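Local coordinates for protein acetone carboxylase alpha subunit (Xanthobacter autotrophicus Py2, PDB 5M45) that forms the alpha subunit of an acetone carboxylase, a six-chain metal-containing assembly, and belongs to the hydantoinase B/oxoprolinase family, at residues D641-G646 against G667-D672. Sequence-based numbering, arbitrary orientation.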
loop_
_atom_site.group_PDB
_atom_site.type_symbol
_atom_site.label_atom_id
_atom_site.label_comp_id
_atom_site.label_asym_id
_atom_site.label_seq_id
_atom_site.Cartn_x
_atom_site.Cartn_y
_atom_site.Cartn_z
ATOM N N ASP A 641 23.493 33.538 35.240
ATOM C CA ASP A 641 23.953 32.158 34.967
ATOM C C ASP A 641 23.456 31.660 33.601
ATOM O O ASP A 641 24.216 31.059 32.853
ATOM C CB ASP A 641 23.474 31.158 36.043
ATOM C CG ASP A 641 24.078 31.421 37.430
ATOM O OD1 ASP A 641 25.042 32.204 37.578
ATOM O OD2 ASP A 641 23.568 30.864 38.423
ATOM N N ASP A 642 22.190 31.929 33.289
ATOM C CA ASP A 642 21.605 31.556 31.981
ATOM C C ASP A 642 22.311 32.218 30.785
ATOM O O ASP A 642 22.536 31.553 29.760
ATOM C CB ASP A 642 20.111 31.895 31.921
ATOM C CG ASP A 642 19.227 30.887 32.624
ATOM O OD1 ASP A 642 19.702 29.792 32.981
ATOM O OD2 ASP A 642 18.004 31.184 32.796
ATOM N N ILE A 643 22.642 33.512 30.914
ATOM C CA ILE A 643 23.380 34.198 29.849
ATOM C C ILE A 643 24.768 33.585 29.681
ATOM O O ILE A 643 25.161 33.274 28.548
ATOM C CB ILE A 643 23.477 35.717 30.090
ATOM C CG1 ILE A 643 22.058 36.320 30.121
ATOM C CG2 ILE A 643 24.323 36.405 29.011
ATOM C CD1 ILE A 643 22.006 37.663 30.805
ATOM N N ASN A 644 25.490 33.382 30.796
ATOM C CA ASN A 644 26.831 32.786 30.748
ATOM C C ASN A 644 26.807 31.355 30.215
ATOM O O ASN A 644 27.750 30.943 29.559
ATOM C CB ASN A 644 27.501 32.824 32.124
ATOM C CG ASN A 644 27.892 34.259 32.540
ATOM O OD1 ASN A 644 28.245 35.123 31.706
ATOM N ND2 ASN A 644 27.793 34.530 33.827
ATOM N N GLY A 645 25.726 30.616 30.465
ATOM C CA GLY A 645 25.623 29.222 30.049
ATOM C C GLY A 645 25.056 28.972 28.652
ATOM O O GLY A 645 25.041 27.811 28.194
ATOM N N GLY A 646 24.593 30.027 27.966
ATOM C CA GLY A 646 23.988 29.899 26.623
ATOM C C GLY A 646 22.495 29.534 26.572
ATOM O O GLY A 646 21.986 29.145 25.520
ATOM N N GLY A 667 35.199 38.318 31.469
ATOM C CA GLY A 667 34.260 38.038 30.360
ATOM C C GLY A 667 32.901 37.493 30.797
ATOM O O GLY A 667 32.023 37.317 29.948
ATOM N N GLN A 668 32.714 37.251 32.101
ATOM C CA GLN A 668 31.459 36.693 32.648
ATOM C C GLN A 668 30.479 37.794 33.084
ATOM O O GLN A 668 30.883 38.778 33.699
ATOM C CB GLN A 668 31.758 35.805 33.856
ATOM C CG GLN A 668 32.568 34.554 33.550
ATOM C CD GLN A 668 31.791 33.537 32.754
ATOM O OE1 GLN A 668 30.957 32.807 33.302
ATOM N NE2 GLN A 668 32.035 33.495 31.441
ATOM N N TYR A 669 29.208 37.625 32.759
ATOM C CA TYR A 669 28.171 38.561 33.207
ATOM C C TYR A 669 27.856 38.396 34.700
ATOM O O TYR A 669 27.750 37.299 35.208
ATOM C CB TYR A 669 26.884 38.392 32.387
ATOM C CG TYR A 669 26.994 38.852 30.958
ATOM C CD1 TYR A 669 26.761 40.190 30.611
ATOM C CD2 TYR A 669 27.331 37.956 29.934
ATOM C CE1 TYR A 669 26.823 40.611 29.286
ATOM C CE2 TYR A 669 27.408 38.362 28.606
ATOM C CZ TYR A 669 27.172 39.696 28.293
ATOM O OH TYR A 669 27.234 40.115 26.988
ATOM N N GLY A 670 27.691 39.510 35.388
ATOM C CA GLY A 670 27.247 39.551 36.795
ATOM C C GLY A 670 26.097 40.534 36.988
ATOM O O GLY A 670 25.848 41.363 36.127
ATOM N N VAL A 671 25.405 40.445 38.111
ATOM C CA VAL A 671 24.201 41.250 38.346
ATOM C C VAL A 671 24.535 42.612 38.968
ATOM O O VAL A 671 25.303 42.678 39.920
ATOM C CB VAL A 671 23.245 40.514 39.311
ATOM C CG1 VAL A 671 22.043 41.388 39.688
ATOM C CG2 VAL A 671 22.798 39.176 38.689
ATOM N N ASP A 672 23.938 43.684 38.440
ATOM C CA ASP A 672 23.848 44.998 39.138
ATOM C C ASP A 672 22.549 45.015 39.957
ATOM O O ASP A 672 21.468 45.225 39.404
ATOM C CB ASP A 672 23.887 46.176 38.121
ATOM C CG ASP A 672 23.890 47.539 38.784
ATOM O OD1 ASP A 672 23.423 47.705 39.930
ATOM O OD2 ASP A 672 24.372 48.483 38.131
HETATM O O HOH W 1 30.413 32.026 29.471
#
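Asn644 reads the backbone of Tyr669 with both ends of its amide. Asn644 OD1 takes the N-H of Tyr669 on a lone pair in the carbonyl plane (2.9 Å from Asn644 OD1 to Tyr669 N, 160° at the hydrogen), while Asn644 ND2 donates to Tyr669 O at 3.1 Å, again on an in-plane lone pair. With chi1 at -70°, CG lies opposite the carbonyl carbon of Asn644 and the amide reaches the strand; the paired bonds settle which end of the amide is oxygen and fix its rotation. The Tyr669 ring turns its edge to the same oxygen, CD2 3.5 Å from Asn644 OD1. Gln668, its chain bent at chi2, folds back to stack its amide on that of Asn644, the planes 27° apart and Gln668 OE1 3.5 Å from Asn644 CG. A water joins Gln668 NE2 to Asn644 O near the helix end, where Gly646 closes a Schellman motif. Ile643, crossing the Tyr669 side chain at about a right angle, brings CG2 to 3.5 Å from Tyr669 CD2. At this surface site, the last turn of helix 636-645 is thus clamped to strand 669-671, which pairs antiparallel with strand 661-663; Val661 touches both Ile643 and Tyr669, and Asp672 caps the following helix 673-690.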